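Local coordinates for protein taurine:2-oxoglutarate aminotransferase (Bifidobacterium kashiwanohense PV20-2, PDB 6JIX) that probably transfers the amino group of taurine to 2-oxoglutarate, using pyridoxal 5'-phosphate as cofactor, as a member of the class-III aminotransferases, at residues A[74-79]-A[317-322]; A[79-84]-A[312-317]; A[91-96]-A[323-328]; A[124-129]-A[306-311]. One frame throughout, in Å; residues are numbered along the deposited sequence.

In the fold
All four contacts tie an early part of the chain, residues 74-129, to one unbroken run, residues 306-328. That run passes from the loop after helix 297-305 (contact 4) through the loop of contact 2 into helix 318-333, which serves contact 1 and then contact 3. Contacts 1 and 2 share Met79 and His317 and have centres about 10 Å apart. Contact 3 lies about 11 Å from contact 1 between centres, and contact 4, on helix 116-131, about 27 Å from contact 1 between centres. The run thus passes three early helices, 66-78, 89-102 and 116-131, near the dimer interface; contact 2 carries Thr313 to a cofactor held largely by the second subunit.

Contact 1: residues A[74-79]-A[317-322]; sequences EQADNM and HTLACA
The C-terminal end of helix 66-78 packs against the first turn of helix 318-333, segments 74-78 and 318-322 running nearly antiparallel (153°), and Gln75 carries most of the meeting. Its CB and CG lie against the methyl of Ala322, with CG to Ala322 CB at 3.5 Å, while its CB also meets Leu319 CD1 at 3.7 Å. With CG anti to the backbone N (chi1 -164°), the side chain leaves toward the facing helix, and the bend at chi2 then turns the amide back along its own helix end. There NE2 donates to Met79 O at 2.9 Å in a nearly straight bond (165°). The acceptor lies close to the Gln75 amide plane, so the amide is held against rotation and the carbonyl beyond the last helical turn gains a donor. The same NE2 meets CG2 of Thr318 at 3.5 Å, the two side chains crossing at about a right angle. An alanine at Gln75 would probably leave Met79 O without this donor and open a gap beside Ala322 and Thr318. This pairing of a helix end with a helix start lies within the class-III aminotransferase fold, at the subunit interface. Leu319 sends CD1 to the backbone N of Ala76, 3.6 Å away, and its methyl also covers Ala76 CB. His317, the N-cap, starts the second helix by accepting at ND1 from Ala320 N (3.2 Å), and its NE2 bonds Gly286 O of the second subunit.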
# COMPACT_ATOMS: atom_id res chain seq x y z
N GLU A 74 2.03 1.91 23.40
CA GLU A 74 0.79 1.71 24.14
C GLU A 74 -0.22 0.94 23.29
O GLU A 74 -0.91 0.05 23.79
CB GLU A 74 0.22 3.04 24.60
CG GLU A 74 0.85 3.56 25.92
CD GLU A 74 1.01 5.09 25.97
OE1 GLU A 74 0.25 5.81 25.27
OE2 GLU A 74 1.90 5.57 26.70
N GLN A 75 -0.31 1.28 22.01
CA GLN A 75 -1.24 0.55 21.16
C GLN A 75 -0.79 -0.90 20.97
O GLN A 75 -1.62 -1.81 20.93
CB GLN A 75 -1.39 1.25 19.81
CG GLN A 75 -2.60 0.79 19.04
CD GLN A 75 -3.85 0.80 19.90
OE1 GLN A 75 -4.09 1.76 20.63
NE2 GLN A 75 -4.64 -0.27 19.84
N ALA A 76 0.52 -1.12 20.86
CA ALA A 76 1.04 -2.47 20.71
C ALA A 76 0.78 -3.33 21.95
O ALA A 76 0.71 -4.57 21.84
CB ALA A 76 2.53 -2.44 20.40
N ASP A 77 0.66 -2.72 23.13
CA ASP A 77 0.34 -3.51 24.32
C ASP A 77 -1.13 -3.88 24.39
O ASP A 77 -1.49 -4.78 25.15
CB ASP A 77 0.73 -2.75 25.60
CG ASP A 77 2.22 -2.74 25.85
OD1 ASP A 77 2.76 -1.67 26.22
OD2 ASP A 77 2.87 -3.80 25.68
N ASN A 78 -1.99 -3.21 23.63
CA ASN A 78 -3.41 -3.49 23.61
C ASN A 78 -3.81 -4.35 22.41
O ASN A 78 -4.30 -5.47 22.57
CB ASN A 78 -4.21 -2.18 23.58
CG ASN A 78 -5.71 -2.43 23.58
OD1 ASN A 78 -6.23 -3.08 24.50
ND2 ASN A 78 -6.40 -1.96 22.54
N MET A 79 -3.59 -3.83 21.21
CA MET A 79 -4.15 -4.41 20.00
C MET A 79 -3.43 -3.81 18.80
O MET A 79 -3.68 -2.65 18.45
CB MET A 79 -5.65 -4.13 19.97
CG MET A 79 -6.44 -4.88 18.94
SD MET A 79 -8.22 -4.79 19.26
CE MET A 79 -8.63 -3.07 19.02
N HIS A 317 -5.67 0.59 9.81
CA HIS A 317 -4.81 -0.20 10.66
C HIS A 317 -4.69 0.42 12.05
O HIS A 317 -4.43 1.61 12.20
CB HIS A 317 -3.44 -0.30 9.99
CG HIS A 317 -2.52 -1.28 10.63
ND1 HIS A 317 -1.87 -1.02 11.82
CD2 HIS A 317 -2.13 -2.52 10.25
CE1 HIS A 317 -1.12 -2.07 12.14
NE2 HIS A 317 -1.26 -2.99 11.21
N THR A 318 -4.87 -0.41 13.07
CA THR A 318 -5.04 0.12 14.42
C THR A 318 -3.76 0.76 14.94
O THR A 318 -3.77 1.91 15.38
CB THR A 318 -5.53 -0.99 15.35
OG1 THR A 318 -6.56 -1.71 14.67
CG2 THR A 318 -6.12 -0.40 16.63
N LEU A 319 -2.64 0.03 14.92
CA LEU A 319 -1.37 0.63 15.32
C LEU A 319 -1.09 1.91 14.54
O LEU A 319 -0.75 2.94 15.11
CB LEU A 319 -0.22 -0.36 15.13
CG LEU A 319 1.03 0.01 15.91
CD1 LEU A 319 0.88 -0.44 17.35
CD2 LEU A 319 2.27 -0.59 15.26
N ALA A 320 -1.25 1.84 13.22
CA ALA A 320 -0.94 2.99 12.39
C ALA A 320 -1.77 4.19 12.80
O ALA A 320 -1.26 5.31 12.90
CB ALA A 320 -1.18 2.65 10.91
N CYS A 321 -3.07 3.97 13.05
CA CYS A 321 -3.95 5.06 13.46
C CYS A 321 -3.54 5.63 14.81
O CYS A 321 -3.56 6.85 15.00
CB CYS A 321 -5.39 4.59 13.51
SG CYS A 321 -6.12 4.47 11.88
N ALA A 322 -3.19 4.76 15.77
CA ALA A 322 -2.72 5.25 17.07
C ALA A 322 -1.53 6.19 16.89
O ALA A 322 -1.48 7.27 17.48
CB ALA A 322 -2.36 4.08 17.99

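Contact 2: residues A[79-84]-A[312-317]; sequences MCFMAP and LTYSGH. With GLU (glutamic acid), chain E; GLU (glutamic acid), chain O; PLP (pyridoxal-5'-phosphate), chain P.
Phosphate oxygen O3P of the pyridoxal phosphate is gripped twice by Thr313, whose backbone N and hydroxyl OG1 both donate to it, each at 2.7 Å. Gly116 N and Ala117 N of the second subunit bond the same cofactor, so Thr313 reaches over the dimer interface into an active site built mainly by the neighbour. OG1 stands beside its own backbone N (chi1 -71°), which aims both donors at one oxygen. The carbonyl of the same residue faces the other way, toward residues 79-84: Thr313 O meets the edge of the Phe81 ring at CZ (3.4 Å) and lies against Pro84 CD. Phe81 anchors an aromatic cluster. Tyr314 turns its edge to one face of Phe81 in a T-shaped pair, planes at 81°, with CD1 4.0 Å from Phe81 CZ. His317 lies nearly parallel to Phe81 but slid aside, so that the rings barely overlap, with Phe81 CD1 over the imidazole face 3.5 Å from His317 CD2. A water sits between Met82 O and Ser315 O, 2.8 Å from Ser315 O. Ala83 and Pro84 line the pocket of one bound glutamic acid, and Pro84 shares that of another with Leu312. Two beta turns, type I from Leu312 to Ser315 and type II from Tyr314 to His317, fold the second segment; Ser315 OG bonds Phe112 O of strand 107-113. The pair of loops therefore sits between the end of helix 66-78, the start of helix 318-333 and an outermost strand of the seven-stranded sheet.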
# COMPACT_ATOMS: atom_id res chain seq x y z
N MET A 79 -3.59 -3.83 21.21
CA MET A 79 -4.15 -4.41 20.00
C MET A 79 -3.43 -3.81 18.80
O MET A 79 -3.68 -2.65 18.45
CB MET A 79 -5.65 -4.13 19.97
CG MET A 79 -6.44 -4.88 18.94
SD MET A 79 -8.22 -4.79 19.26
CE MET A 79 -8.63 -3.07 19.02
N CYS A 80 -2.52 -4.58 18.19
CA CYS A 80 -1.76 -4.06 17.06
C CYS A 80 -2.63 -3.89 15.81
O CYS A 80 -2.43 -2.95 15.04
CB CYS A 80 -0.58 -4.99 16.73
SG CYS A 80 0.79 -4.92 17.91
N PHE A 81 -3.57 -4.81 15.59
CA PHE A 81 -4.45 -4.79 14.43
C PHE A 81 -5.81 -5.38 14.77
O PHE A 81 -5.89 -6.38 15.49
CB PHE A 81 -3.86 -5.56 13.24
CG PHE A 81 -4.72 -5.49 12.00
CD1 PHE A 81 -5.00 -4.27 11.39
CD2 PHE A 81 -5.27 -6.64 11.45
CE1 PHE A 81 -5.79 -4.20 10.25
CE2 PHE A 81 -6.06 -6.59 10.31
CZ PHE A 81 -6.33 -5.36 9.71
N MET A 82 -6.86 -4.75 14.25
CA MET A 82 -8.21 -5.30 14.24
C MET A 82 -8.81 -4.98 12.88
O MET A 82 -8.50 -3.94 12.29
CB MET A 82 -9.06 -4.73 15.38
CG MET A 82 -10.44 -5.35 15.49
SD MET A 82 -10.39 -7.13 15.60
CE MET A 82 -9.15 -7.37 16.88
N ALA A 83 -9.67 -5.86 12.38
CA ALA A 83 -10.05 -5.85 10.97
C ALA A 83 -10.90 -4.63 10.58
O ALA A 83 -11.47 -3.94 11.44
CB ALA A 83 -10.80 -7.14 10.63
N PRO A 84 -10.97 -4.33 9.28
CA PRO A 84 -11.82 -3.22 8.82
C PRO A 84 -13.30 -3.30 9.23
O PRO A 84 -13.93 -2.25 9.40
CB PRO A 84 -11.68 -3.29 7.29
CG PRO A 84 -10.33 -3.86 7.06
CD PRO A 84 -10.06 -4.80 8.22
N LEU A 312 -9.05 -2.69 1.40
CA LEU A 312 -7.74 -3.32 1.52
C LEU A 312 -7.64 -3.94 2.90
O LEU A 312 -8.27 -3.47 3.86
CB LEU A 312 -6.59 -2.33 1.30
CG LEU A 312 -6.58 -1.03 2.09
CD1 LEU A 312 -5.15 -0.67 2.47
CD2 LEU A 312 -7.19 0.05 1.25
N THR A 313 -6.88 -5.03 2.99
CA THR A 313 -6.79 -5.79 4.23
C THR A 313 -6.50 -4.88 5.42
O THR A 313 -7.15 -4.98 6.46
CB THR A 313 -5.72 -6.88 4.10
OG1 THR A 313 -6.18 -7.90 3.21
CG2 THR A 313 -5.40 -7.52 5.44
N TYR A 314 -5.52 -3.98 5.29
CA TYR A 314 -5.03 -3.22 6.44
C TYR A 314 -5.69 -1.84 6.60
O TYR A 314 -5.20 -1.04 7.41
CB TYR A 314 -3.51 -3.07 6.37
CG TYR A 314 -2.72 -4.37 6.52
CD1 TYR A 314 -3.22 -5.45 7.25
CD2 TYR A 314 -1.46 -4.51 5.93
CE1 TYR A 314 -2.49 -6.64 7.38
CE2 TYR A 314 -0.73 -5.69 6.05
CZ TYR A 314 -1.25 -6.75 6.78
OH TYR A 314 -0.49 -7.91 6.90
N SER A 315 -6.77 -1.53 5.87
CA SER A 315 -7.40 -0.20 5.95
C SER A 315 -7.77 0.16 7.38
O SER A 315 -8.41 -0.63 8.09
CB SER A 315 -8.65 -0.15 5.07
OG SER A 315 -9.31 1.09 5.22
N GLY A 316 -7.41 1.37 7.81
CA GLY A 316 -7.68 1.77 9.18
C GLY A 316 -6.87 1.01 10.20
O GLY A 316 -7.33 0.79 11.32
N HIS A 317 -5.67 0.59 9.81
CA HIS A 317 -4.81 -0.20 10.66
C HIS A 317 -4.69 0.42 12.05
O HIS A 317 -4.43 1.61 12.20
CB HIS A 317 -3.44 -0.30 9.99
CG HIS A 317 -2.52 -1.28 10.63
ND1 HIS A 317 -1.87 -1.02 11.82
CD2 HIS A 317 -2.13 -2.52 10.25
CE1 HIS A 317 -1.12 -2.07 12.14
NE2 HIS A 317 -1.26 -2.99 11.21
N GLU E . -14.42 -10.98 8.11
CA GLU E . -13.44 -10.49 9.03
C GLU E . -14.05 -10.65 10.42
O GLU E . -13.33 -10.70 11.47
CB GLU E . -13.07 -9.05 8.69
CG GLU E . -14.07 -8.04 8.13
CD GLU E . -13.30 -6.69 8.13
OE1 GLU E . -13.75 -5.61 8.68
OE2 GLU E . -12.17 -6.68 7.57
OXT GLU E . -15.30 -10.77 10.47
N GLU O . -12.16 -7.82 3.95
CA GLU O . -12.50 -6.44 3.60
C GLU O . -11.29 -5.66 3.04
O GLU O . -10.93 -4.59 3.63
CB GLU O . -13.08 -5.68 4.81
CG GLU O . -14.49 -6.15 5.18
CD GLU O . -15.50 -5.04 5.54
OE1 GLU O . -15.13 -3.85 5.58
OE2 GLU O . -16.70 -5.33 5.80
OXT GLU O . -10.69 -6.06 1.99
N1 PLP P . -4.08 -11.75 -2.57
C2 PLP P . -4.86 -12.50 -1.80
C2A PLP P . -4.84 -14.02 -1.96
C3 PLP P . -5.71 -11.91 -0.84
O3 PLP P . -6.53 -12.67 -0.03
C4 PLP P . -5.74 -10.54 -0.68
C4A PLP P . -6.68 -9.93 0.38
O4A PLP P . -7.85 -10.27 0.39
C5 PLP P . -4.89 -9.77 -1.52
C6 PLP P . -4.07 -10.41 -2.47
C5A PLP P . -4.88 -8.21 -1.40
O4P PLP P . -4.08 -7.90 -0.31
P PLP P . -4.13 -6.42 0.40
O1P PLP P . -3.06 -6.32 1.40
O2P PLP P . -3.99 -5.18 -0.73
O3P PLP P . -5.36 -6.28 1.16
O HOH W 1 -9.14 -1.52 10.63

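Contact 3: residues A[91-96]-A[323-328]; sequences KSRLAK and AGVAAV
Arg93 is the first residue of 91-96 to touch helix 318-333, and it does so with its aliphatic stem: CD lies 3.7 Å from CG1 of Val325, the two side chains crossing at about a right angle. A bend at chi3 swings the guanidinium off this line, and NH2 forms a salt bridge with Glu89 and a hydrogen bond to Glu4 O of the second subunit. One residue on, Leu94 fills the middle of the interface, where segments 91-96 and 323-328 run at 38° and their axes approach to 9.1 Å. Its CB meets Val325 CG2 at 3.9 Å. Having CG anti to the backbone N (chi1 -170°) carries the two methyls across: CD2 reaches the bare CA of Gly324 at 3.8 Å, and CD1 extends to Val328 CG2 at 4.2 Å. A serine in place of Leu94 would probably take both methyls from Gly324 and Val328 and open a gap between the helices. Leu290, and Phe112 on strand 107-113, also pack on Leu94. With no hydrogen bond joining the segments, the association rests on the fit of aliphatic groups, while the charge of Arg93 is met by Glu89, off the apolar interface.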
# COMPACT_ATOMS: atom_id res chain seq x y z
N LYS A 91 -8.92 4.36 15.22
CA LYS A 91 -9.43 4.62 13.88
C LYS A 91 -10.59 5.62 13.92
O LYS A 91 -10.65 6.53 13.09
CB LYS A 91 -9.84 3.30 13.23
CG LYS A 91 -10.54 3.41 11.91
CD LYS A 91 -10.63 2.04 11.25
CE LYS A 91 -11.68 1.16 11.89
NZ LYS A 91 -11.68 -0.21 11.31
N SER A 92 -11.50 5.48 14.88
CA SER A 92 -12.58 6.45 14.99
C SER A 92 -12.04 7.83 15.36
O SER A 92 -12.46 8.84 14.80
CB SER A 92 -13.60 5.97 16.03
OG SER A 92 -14.48 5.02 15.47
N ARG A 93 -11.11 7.88 16.31
CA ARG A 93 -10.59 9.16 16.73
C ARG A 93 -9.81 9.83 15.61
O ARG A 93 -9.83 11.06 15.49
CB ARG A 93 -9.72 8.98 17.97
CG ARG A 93 -9.75 10.14 18.92
CD ARG A 93 -8.48 10.21 19.73
NE ARG A 93 -8.55 9.34 20.90
CZ ARG A 93 -9.45 9.50 21.87
NH1 ARG A 93 -10.32 10.50 21.81
NH2 ARG A 93 -9.46 8.67 22.89
N LEU A 94 -9.12 9.05 14.79
CA LEU A 94 -8.30 9.69 13.77
C LEU A 94 -9.15 10.23 12.63
O LEU A 94 -8.87 11.31 12.11
CB LEU A 94 -7.24 8.72 13.25
CG LEU A 94 -6.21 9.43 12.38
CD1 LEU A 94 -5.75 10.74 13.05
CD2 LEU A 94 -5.04 8.51 12.09
N ALA A 95 -10.20 9.49 12.25
CA ALA A 95 -11.09 9.97 11.20
C ALA A 95 -11.75 11.29 11.60
O ALA A 95 -11.79 12.24 10.82
CB ALA A 95 -12.14 8.92 10.88
N LYS A 96 -12.27 11.38 12.83
CA LYS A 96 -12.88 12.63 13.27
C LYS A 96 -11.85 13.75 13.33
O LYS A 96 -12.09 14.85 12.82
CB LYS A 96 -13.57 12.47 14.62
CG LYS A 96 -14.74 13.44 14.78
CD LYS A 96 -14.71 14.19 16.10
CE LYS A 96 -15.92 15.09 16.23
NZ LYS A 96 -15.53 16.43 16.73
N ALA A 323 -0.58 5.80 16.04
CA ALA A 323 0.52 6.71 15.74
C ALA A 323 0.00 8.01 15.13
O ALA A 323 0.49 9.10 15.46
CB ALA A 323 1.53 6.04 14.83
N GLY A 324 -1.01 7.92 14.25
CA GLY A 324 -1.60 9.12 13.66
C GLY A 324 -2.22 10.05 14.68
O GLY A 324 -1.95 11.26 14.69
N VAL A 325 -3.03 9.51 15.58
CA VAL A 325 -3.66 10.35 16.59
C VAL A 325 -2.58 11.13 17.35
O VAL A 325 -2.73 12.34 17.61
CB VAL A 325 -4.52 9.48 17.54
CG1 VAL A 325 -4.89 10.25 18.79
CG2 VAL A 325 -5.77 9.00 16.83
N ALA A 326 -1.48 10.47 17.70
CA ALA A 326 -0.43 11.16 18.45
C ALA A 326 0.24 12.23 17.60
O ALA A 326 0.50 13.34 18.08
CB ALA A 326 0.60 10.14 18.94
N ALA A 327 0.52 11.93 16.33
CA ALA A 327 1.14 12.92 15.46
C ALA A 327 0.24 14.14 15.28
O ALA A 327 0.68 15.28 15.47
CB ALA A 327 1.46 12.30 14.10
N VAL A 328 -1.03 13.92 14.96
CA VAL A 328 -1.88 15.07 14.69
C VAL A 328 -2.04 15.92 15.94
O VAL A 328 -1.97 17.15 15.88
CB VAL A 328 -3.24 14.63 14.11
CG1 VAL A 328 -4.18 15.81 14.02
CG2 VAL A 328 -3.04 13.93 12.74

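Contact 4: residues A[124-129]-A[306-311]; sequences IKMARM and HVLQCG
The loop 306-311 runs in extended form past helix 116-131, its CA atoms no nearer than 7.7 Å (Lys125 to Cys310), and an inverse gamma turn centred on Gln309 is closed by Cys310 N to Leu308 O at 2.8 Å. Side chains bridge the distance, and Cys310 SG is the meeting point of three of them. Met129 brings its terminal methyl CE to SG at 3.9 Å, turned there by the bend at chi3 (-93°), Lys125 offers CB at 4.0 Å, and Met126 adds CG. Met129 also lays its sulfur beside the turn, SD standing 4.0 Å from Gln309 CB. Met126 SD lies 4.0 Å from Leu308 CD1, and both methionines, like Leu308, also touch Phe303 of helix 297-305. The loop is the connection that leads on to the cofactor-contacting turn of residues 312-317, and it is pinned at the dimer interface, where Leu308 and Cys310 make backbone hydrogen bonds to the second subunit. Lys125 reaches from the helix past Cys310 SG and bends at chi3, which brings NZ to Gln309 O in a weak hydrogen bond of 3.4 Å. The stronger partner of this ammonium group is Ser146 O of the second subunit, and OG of the same serine bonds Gly311 O.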
# COMPACT_ATOMS: atom_id res chain seq x y z
N ILE A 124 -9.21 8.06 -7.24
CA ILE A 124 -9.61 7.87 -8.63
C ILE A 124 -10.85 6.99 -8.72
O ILE A 124 -11.83 7.34 -9.39
CB ILE A 124 -8.45 7.28 -9.43
CG1 ILE A 124 -7.33 8.29 -9.59
CG2 ILE A 124 -8.95 6.74 -10.78
CD1 ILE A 124 -6.04 7.65 -10.00
N LYS A 125 -10.80 5.79 -8.10
CA LYS A 125 -11.93 4.87 -8.19
C LYS A 125 -13.21 5.52 -7.71
O LYS A 125 -14.27 5.36 -8.33
CB LYS A 125 -11.66 3.59 -7.39
CG LYS A 125 -10.81 2.58 -8.11
CD LYS A 125 -10.28 1.51 -7.17
CE LYS A 125 -11.24 0.34 -7.07
NZ LYS A 125 -10.86 -0.54 -5.92
N MET A 126 -13.14 6.24 -6.59
CA MET A 126 -14.33 6.88 -6.04
C MET A 126 -14.86 7.98 -6.97
O MET A 126 -16.08 8.08 -7.18
CB MET A 126 -14.00 7.44 -4.65
CG MET A 126 -13.50 6.40 -3.65
SD MET A 126 -13.50 7.02 -1.95
CE MET A 126 -11.79 7.41 -1.68
N ALA A 127 -13.96 8.77 -7.57
CA ALA A 127 -14.43 9.82 -8.47
C ALA A 127 -15.14 9.23 -9.67
O ALA A 127 -16.19 9.74 -10.10
CB ALA A 127 -13.26 10.71 -8.91
N ARG A 128 -14.62 8.14 -10.23
CA ARG A 128 -15.30 7.50 -11.34
C ARG A 128 -16.66 6.95 -10.91
O ARG A 128 -17.65 7.07 -11.65
CB ARG A 128 -14.42 6.39 -11.92
CG ARG A 128 -13.46 6.84 -13.01
CD ARG A 128 -12.23 5.97 -13.07
NE ARG A 128 -11.35 6.33 -14.18
CZ ARG A 128 -10.23 5.69 -14.50
NH1 ARG A 128 -9.83 4.63 -13.80
NH2 ARG A 128 -9.51 6.09 -15.55
N MET A 129 -16.74 6.37 -9.70
CA MET A 129 -18.01 5.85 -9.19
C MET A 129 -19.00 6.98 -8.90
O MET A 129 -20.19 6.88 -9.24
CB MET A 129 -17.78 5.01 -7.93
CG MET A 129 -17.53 3.51 -8.17
SD MET A 129 -17.22 2.58 -6.64
CE MET A 129 -15.43 2.62 -6.55
N HIS A 306 -24.75 3.92 -2.07
CA HIS A 306 -24.10 2.95 -2.94
C HIS A 306 -22.94 2.28 -2.21
O HIS A 306 -22.30 2.87 -1.34
CB HIS A 306 -23.60 3.60 -4.23
CG HIS A 306 -24.67 4.28 -5.00
ND1 HIS A 306 -25.19 5.51 -4.63
CD2 HIS A 306 -25.35 3.91 -6.12
CE1 HIS A 306 -26.13 5.86 -5.49
NE2 HIS A 306 -26.24 4.91 -6.41
N VAL A 307 -22.68 1.03 -2.58
CA VAL A 307 -21.59 0.29 -1.97
C VAL A 307 -20.27 0.91 -2.38
O VAL A 307 -20.03 1.15 -3.57
CB VAL A 307 -21.67 -1.20 -2.37
CG1 VAL A 307 -20.41 -1.91 -1.97
CG2 VAL A 307 -22.87 -1.84 -1.72
N LEU A 308 -19.42 1.20 -1.40
CA LEU A 308 -18.06 1.64 -1.68
C LEU A 308 -17.24 0.43 -2.13
O LEU A 308 -16.76 -0.35 -1.31
CB LEU A 308 -17.44 2.28 -0.44
CG LEU A 308 -15.97 2.66 -0.61
CD1 LEU A 308 -15.86 3.75 -1.64
CD2 LEU A 308 -15.38 3.11 0.71
N GLN A 309 -17.05 0.28 -3.44
CA GLN A 309 -16.32 -0.87 -3.98
C GLN A 309 -14.80 -0.62 -3.95
O GLN A 309 -14.09 -0.75 -4.95
CB GLN A 309 -16.82 -1.18 -5.38
CG GLN A 309 -18.33 -1.49 -5.46
CD GLN A 309 -18.72 -2.87 -4.89
OE1 GLN A 309 -17.97 -3.49 -4.12
NE2 GLN A 309 -19.91 -3.34 -5.25
N CYS A 310 -14.32 -0.30 -2.74
CA CYS A 310 -12.91 -0.10 -2.43
C CYS A 310 -12.61 -0.78 -1.11
O CYS A 310 -13.48 -0.86 -0.24
CB CYS A 310 -12.56 1.38 -2.27
SG CYS A 310 -12.76 2.37 -3.75
N GLY A 311 -11.38 -1.23 -0.95
CA GLY A 311 -11.01 -1.92 0.27
C GLY A 311 -9.57 -2.40 0.22
O GLY A 311 -8.95 -2.49 -0.85